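Local coordinates for protein EF-P arginine 32 rhamnosyl-transferase (Pseudomonas putida KT2440, PDB 5NV8) that belongs to the EarP family of EF-P rhamnosyltransferases and is modelled with 2'-deoxy-thymidine-beta-l-rhamnose bound in its ligand pocket, at residues Leu211-Asp216 / Asp344-Gln349; Gly296-Trp301 / Gln363-Trp368. All blocks are in the same frame, centred on the assembly; numbering follows the deposited sequence.

In the fold
Both contacts join the domain built on the six-stranded mixed sheet, with its Rossmann-like run of parallel strands, to helices 347-355 and 358-373, late in the chain. In interaction 1, helix 211-220, which follows strand 199-203, meets the start of helix 347-355; in interaction 2, the entry to the outermost strand 299-302 meets helix 358-373, the next helix in the chain. The segments alternate in sequence (211-216, 296-301, 344-349, 363-368). Contact centres lie about 21 Å apart, nearest atoms about 5 Å apart without touching, so these are two separate joints. Helix 328-343 touches both, consistent with one of the two Rossmann-like domains of a GT-B-type glycosyltransferase.

Interaction 1: Leu211-Asp216 / Asp344-Gln349; sequences LGNWLD and DFDMGQ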
loop_
_atom_site.group_PDB
_atom_site.type_symbol
_atom_site.label_atom_id
_atom_site.label_comp_id
_atom_site.label_asym_id
_atom_site.label_seq_id
_atom_site.Cartn_x
_atom_site.Cartn_y
_atom_site.Cartn_z
ATOM N N LEU A 211 6.246 -16.821 -5.648
ATOM C CA LEU A 211 4.789 -16.870 -5.712
ATOM C C LEU A 211 4.287 -18.309 -5.742
ATOM O O LEU A 211 3.298 -18.643 -5.080
ATOM C CB LEU A 211 4.291 -16.102 -6.936
ATOM C CG LEU A 211 2.807 -16.242 -7.284
ATOM C CD1 LEU A 211 1.959 -15.263 -6.482
ATOM C CD2 LEU A 211 2.590 -16.046 -8.775
ATOM N N GLY A 212 4.970 -19.178 -6.492
ATOM C CA GLY A 212 4.527 -20.559 -6.600
ATOM C C GLY A 212 4.533 -21.290 -5.270
ATOM O O GLY A 212 3.615 -22.058 -4.971
ATOM N N ASN A 213 5.567 -21.063 -4.456
ATOM C CA ASN A 213 5.640 -21.733 -3.161
ATOM C C ASN A 213 4.547 -21.240 -2.218
ATOM O O ASN A 213 4.013 -22.019 -1.421
ATOM C CB ASN A 213 7.022 -21.529 -2.537
ATOM C CG ASN A 213 8.116 -22.281 -3.277
ATOM O OD1 ASN A 213 7.851 -23.262 -3.976
ATOM N ND2 ASN A 213 9.354 -21.825 -3.125
ATOM N N TRP A 214 4.199 -19.954 -2.297
ATOM C CA TRP A 214 3.146 -19.418 -1.438
ATOM C C TRP A 214 1.780 -19.964 -1.836
ATOM O O TRP A 214 1.000 -20.395 -0.980
ATOM C CB TRP A 214 3.147 -17.891 -1.492
ATOM C CG TRP A 214 2.382 -17.257 -0.374
ATOM C CD1 TRP A 214 2.051 -17.829 0.818
ATOM C CD2 TRP A 214 1.848 -15.928 -0.343
ATOM N NE1 TRP A 214 1.347 -16.940 1.591
ATOM C CE2 TRP A 214 1.210 -15.764 0.901
ATOM C CE3 TRP A 214 1.852 -14.860 -1.244
ATOM C CZ2 TRP A 214 0.580 -14.577 1.268
ATOM C CZ3 TRP A 214 1.226 -13.682 -0.879
ATOM C CH2 TRP A 214 0.598 -13.550 0.366
ATOM N N LEU A 215 1.472 -19.945 -3.136
ATOM C CA LEU A 215 0.189 -20.465 -3.595
ATOM C C LEU A 215 0.068 -21.963 -3.350
ATOM O O LEU A 215 -1.043 -22.468 -3.154
ATOM C CB LEU A 215 -0.009 -20.150 -5.077
ATOM C CG LEU A 215 0.169 -18.695 -5.513
ATOM C CD1 LEU A 215 -0.106 -18.559 -7.006
ATOM C CD2 LEU A 215 -0.721 -17.760 -4.710
ATOM N N ASP A 216 1.189 -22.691 -3.360
ATOM C CA ASP A 216 1.150 -24.097 -2.974
ATOM C C ASP A 216 0.814 -24.245 -1.494
ATOM O O ASP A 216 0.115 -25.187 -1.101
ATOM C CB ASP A 216 2.486 -24.771 -3.288
ATOM C CG ASP A 216 2.703 -24.973 -4.776
ATOM O OD1 ASP A 216 1.709 -24.986 -5.530
ATOM O OD2 ASP A 216 3.873 -25.127 -5.191
ATOM N N ASP A 344 13.962 -14.620 -1.567
ATOM C CA ASP A 344 13.807 -15.947 -2.170
ATOM C C ASP A 344 13.993 -17.073 -1.151
ATOM O O ASP A 344 14.649 -18.077 -1.433
ATOM C CB ASP A 344 14.760 -16.129 -3.358
ATOM C CG ASP A 344 14.281 -17.180 -4.338
ATOM O OD1 ASP A 344 13.177 -17.721 -4.138
ATOM O OD2 ASP A 344 15.007 -17.466 -5.312
ATOM N N PHE A 345 13.408 -16.917 0.034
ATOM C CA PHE A 345 13.329 -17.990 1.015
ATOM C C PHE A 345 11.911 -18.553 1.034
ATOM O O PHE A 345 10.954 -17.866 0.666
ATOM C CB PHE A 345 13.733 -17.497 2.406
ATOM C CG PHE A 345 15.058 -16.789 2.435
ATOM C CD1 PHE A 345 16.111 -17.231 1.649
ATOM C CD2 PHE A 345 15.253 -15.681 3.243
ATOM C CE1 PHE A 345 17.331 -16.581 1.668
ATOM C CE2 PHE A 345 16.471 -15.028 3.266
ATOM C CZ PHE A 345 17.511 -15.479 2.478
ATOM N N ASP A 346 11.787 -19.816 1.452
ATOM C CA ASP A 346 10.561 -20.586 1.239
ATOM C C ASP A 346 9.336 -19.864 1.782
ATOM O O ASP A 346 9.234 -19.602 2.984
ATOM C CB ASP A 346 10.684 -21.971 1.883
ATOM C CG ASP A 346 9.450 -22.844 1.643
ATOM O OD1 ASP A 346 8.664 -22.556 0.714
ATOM O OD2 ASP A 346 9.271 -23.837 2.378
ATOM N N MET A 347 8.401 -19.559 0.879
ATOM C CA MET A 347 7.174 -18.868 1.257
ATOM C C MET A 347 6.208 -19.770 2.014
ATOM O O MET A 347 5.311 -19.260 2.691
ATOM C CB MET A 347 6.492 -18.298 0.012
ATOM C CG MET A 347 6.747 -16.821 -0.235
ATOM S SD MET A 347 5.819 -15.738 0.871
ATOM C CE MET A 347 7.058 -15.324 2.093
ATOM N N GLY A 348 6.363 -21.091 1.913
ATOM C CA GLY A 348 5.482 -21.982 2.648
ATOM C C GLY A 348 5.810 -22.029 4.131
ATOM O O GLY A 348 4.934 -21.833 4.978
ATOM N N GLN A 349 7.080 -22.290 4.459
ATOM C CA GLN A 349 7.483 -22.383 5.861
ATOM C C GLN A 349 7.211 -21.081 6.603
ATOM O O GLN A 349 6.692 -21.096 7.726
ATOM C CB GLN A 349 8.966 -22.750 5.964
ATOM C CG GLN A 349 9.319 -24.139 5.457
ATOM C CD GLN A 349 8.646 -25.249 6.243
ATOM O OE1 GLN A 349 8.338 -25.092 7.425
ATOM N NE2 GLN A 349 8.420 -26.384 5.588
#
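Met347 lays its sulfur over one face of the Trp214 indole, a Met-aromatic contact: Met347 SD is 4.2 Å from the centroid of the five-membered ring of Trp214 and 20° off its normal. Met347 SD is displaced toward the rim, 4.0 Å from Trp214 CG. Bends at chi2 and chi3 of Met347 bring SD to this position, while CG of Trp214, anti to the backbone N at chi1 -164°, sets the indole where SD meets its face.

Aliphatic contact continues at the roots of the same two side chains, where Trp214 CB and Met347 CB are 3.7 Å apart. Trp351 and Trp341 meet the indole edge-to-face, and Ile201 also touches it, so the tryptophan of helix 211-220 touches strand 199-203, helix 328-343 and helix 347-355.

The polar atoms are arranged differently. Asp346 is the N-cap of helix 347-355: its OD1 accepts from Gly348 N at 3.0 Å with an N-H...O angle of 161°, the donor standing well above the carboxylate plane, and OD2 takes a weak bond from Gln349 N. Asn213 CB rests 3.8 Å from Asp346 OD1, with the amide and carboxylate planes almost perpendicular, but Asn213 ND2 donates instead to Gln210 OE1, which also accepts from Met347 N.

With no direct hydrogen bond across the segments, their attraction is probably chiefly dispersion, the sulfur-ring contact included, while Gln210 supplies a polar link between the two helix starts.

Interaction 2: Gly296-Trp301 / Gln363-Trp368; sequences GQPMLW and QHARLW
Ala365 CB meets two successive carbonyls, standing 3.3 Å from Gly296 O and 3.4 Å from Gln297 O. The methyl also touches the proline at its N end: Ala365 CB lies 3.7 Å from Pro298 N and 4.2 Å from Pro298 CD. Beside it, Arg366 CD closes to 3.2 Å from Gly296 O, a short C-H to oxygen approach made by the aliphatic part of the chain. Bends at chi2 (-74°) and chi3 of Arg366 bring CD up to the oxygen of Gly296. Gly296 O is also 3.4 Å from Arg366 N, but the angle is too poor for a hydrogen bond.

Gly296, with positive phi (81°), is the first residue past helix 287-295, the connection of a beta-alpha-beta crossover from strand 280-284 to strand 299-302; the contact therefore falls where this crossover turns into the sheet. Pro298 and Leu300 hold the incoming strand through backbone hydrogen bonds to strand 280-284.

Further out, Gln297 NE2 donates to Cys278 O, which ties the amide nitrogen to a backbone carbonyl just before strand 280-284. A water modelled between Gln297 OE1 and Arg366 NH1 lies too close to both, leaving that bridge doubtful. Arg366 NH1 makes a weak hydrogen bond to Gln177 OE1, and on helix 358-373 Trp368 NE1 donates to Gln293 OE1 of the crossover helix.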
loop_
_atom_site.group_PDB
_atom_site.type_symbol
_atom_site.label_atom_id
_atom_site.label_comp_id
_atom_site.label_asym_id
_atom_site.label_seq_id
_atom_site.Cartn_x
_atom_site.Cartn_y
_atom_site.Cartn_z
ATOM N N GLY A 296 -4.303 -1.155 8.847
ATOM C CA GLY A 296 -4.259 -1.759 10.163
ATOM C C GLY A 296 -4.292 -3.276 10.209
ATOM O O GLY A 296 -4.284 -3.839 11.310
ATOM N N GLN A 297 -4.325 -3.956 9.065
ATOM C CA GLN A 297 -4.345 -5.412 9.028
ATOM C C GLN A 297 -2.946 -5.965 8.798
ATOM O O GLN A 297 -2.049 -5.243 8.352
ATOM C CB GLN A 297 -5.288 -5.904 7.922
ATOM C CG GLN A 297 -6.663 -5.266 7.952
ATOM C CD GLN A 297 -7.546 -5.843 9.040
ATOM O OE1 GLN A 297 -7.422 -5.481 10.211
ATOM N NE2 GLN A 297 -8.448 -6.742 8.659
ATOM N N PRO A 298 -2.712 -7.242 9.115
ATOM C CA PRO A 298 -1.417 -7.855 8.792
ATOM C C PRO A 298 -1.096 -7.700 7.312
ATOM O O PRO A 298 -1.974 -7.813 6.455
ATOM C CB PRO A 298 -1.617 -9.324 9.178
ATOM C CG PRO A 298 -2.628 -9.282 10.259
ATOM C CD PRO A 298 -3.561 -8.146 9.911
ATOM N N MET A 299 0.173 -7.433 7.012
ATOM C CA MET A 299 0.550 -7.021 5.669
ATOM C C MET A 299 1.886 -7.635 5.270
ATOM O O MET A 299 2.579 -8.265 6.073
ATOM C CB MET A 299 0.634 -5.494 5.556
ATOM C CG MET A 299 1.305 -4.833 6.746
ATOM S SD MET A 299 1.137 -3.044 6.715
ATOM C CE MET A 299 1.981 -2.681 5.183
ATOM N N LEU A 300 2.241 -7.426 4.004
ATOM C CA LEU A 300 3.507 -7.876 3.447
ATOM C C LEU A 300 3.963 -6.862 2.406
ATOM O O LEU A 300 3.138 -6.288 1.692
ATOM C CB LEU A 300 3.375 -9.266 2.819
ATOM C CG LEU A 300 4.660 -9.930 2.322
ATOM C CD1 LEU A 300 5.745 -9.878 3.389
ATOM C CD2 LEU A 300 4.379 -11.371 1.903
ATOM N N TRP A 301 5.276 -6.654 2.325
ATOM C CA TRP A 301 5.870 -5.635 1.471
ATOM C C TRP A 301 6.803 -6.282 0.458
ATOM O O TRP A 301 7.531 -7.225 0.782
ATOM C CB TRP A 301 6.638 -4.609 2.309
ATOM C CG TRP A 301 7.134 -3.408 1.556
ATOM C CD1 TRP A 301 6.613 -2.874 0.410
ATOM C CD2 TRP A 301 8.248 -2.579 1.912
ATOM N NE1 TRP A 301 7.339 -1.771 0.029
ATOM C CE2 TRP A 301 8.347 -1.568 0.934
ATOM C CE3 TRP A 301 9.173 -2.598 2.961
ATOM C CZ2 TRP A 301 9.332 -0.586 0.976
ATOM C CZ3 TRP A 301 10.151 -1.621 3.001
ATOM C CH2 TRP A 301 10.224 -0.628 2.013
ATOM N N GLN A 363 -2.860 -7.712 16.294
ATOM C CA GLN A 363 -2.752 -6.587 17.216
ATOM C C GLN A 363 -1.554 -5.708 16.878
ATOM O O GLN A 363 -1.624 -4.480 17.003
ATOM C CB GLN A 363 -2.661 -7.100 18.654
ATOM C CG GLN A 363 -2.999 -6.067 19.724
ATOM C CD GLN A 363 -4.493 -5.893 19.931
ATOM O OE1 GLN A 363 -5.225 -5.552 19.002
ATOM N NE2 GLN A 363 -4.953 -6.127 21.154
ATOM N N HIS A 364 -0.452 -6.321 16.439
ATOM C CA HIS A 364 0.742 -5.554 16.098
ATOM C C HIS A 364 0.488 -4.619 14.921
ATOM O O HIS A 364 0.988 -3.487 14.898
ATOM C CB HIS A 364 1.897 -6.502 15.786
ATOM C CG HIS A 364 3.213 -5.814 15.608
ATOM N ND1 HIS A 364 3.966 -5.368 16.672
ATOM C CD2 HIS A 364 3.909 -5.496 14.492
ATOM C CE1 HIS A 364 5.072 -4.806 16.219
ATOM N NE2 HIS A 364 5.062 -4.869 14.900
ATOM N N ALA A 365 -0.287 -5.073 13.933
ATOM C CA ALA A 365 -0.577 -4.230 12.779
ATOM C C ALA A 365 -1.455 -3.044 13.163
ATOM O O ALA A 365 -1.271 -1.937 12.645
ATOM C CB ALA A 365 -1.238 -5.059 11.679
ATOM N N ARG A 366 -2.415 -3.255 14.069
ATOM C CA ARG A 366 -3.242 -2.149 14.543
ATOM C C ARG A 366 -2.414 -1.140 15.327
ATOM O O ARG A 366 -2.567 0.075 15.146
ATOM C CB ARG A 366 -4.386 -2.674 15.414
ATOM C CG ARG A 366 -5.304 -3.666 14.725
ATOM C CD ARG A 366 -6.210 -2.966 13.729
ATOM N NE ARG A 366 -6.974 -1.890 14.349
ATOM C CZ ARG A 366 -8.033 -1.312 13.794
ATOM N NH1 ARG A 366 -8.456 -1.707 12.602
ATOM N NH2 ARG A 366 -8.671 -0.338 14.433
ATOM N N LEU A 367 -1.531 -1.626 16.202
ATOM C CA LEU A 367 -0.750 -0.729 17.046
ATOM C C LEU A 367 0.237 0.102 16.235
ATOM O O LEU A 367 0.537 1.240 16.609
ATOM C CB LEU A 367 -0.019 -1.534 18.119
ATOM C CG LEU A 367 -0.911 -2.125 19.214
ATOM C CD1 LEU A 367 -0.299 -3.392 19.801
ATOM C CD2 LEU A 367 -1.169 -1.097 20.301
ATOM N N TRP A 368 0.753 -0.441 15.129
ATOM C CA TRP A 368 1.678 0.329 14.303
ATOM C C TRP A 368 0.968 1.481 13.602
ATOM O O TRP A 368 1.502 2.594 13.531
ATOM C CB TRP A 368 2.358 -0.577 13.276
ATOM C CG TRP A 368 3.290 0.176 12.377
ATOM C CD1 TRP A 368 3.016 0.663 11.131
ATOM C CD2 TRP A 368 4.645 0.543 12.662
ATOM N NE1 TRP A 368 4.120 1.307 10.621
ATOM C CE2 TRP A 368 5.133 1.247 11.541
ATOM C CE3 TRP A 368 5.495 0.341 13.754
ATOM C CZ2 TRP A 368 6.433 1.747 11.481
ATOM C CZ3 TRP A 368 6.786 0.841 13.693
ATOM C CH2 TRP A 368 7.241 1.534 12.564
HETATM O O HOH W 1 -7.639 -3.146 10.820
#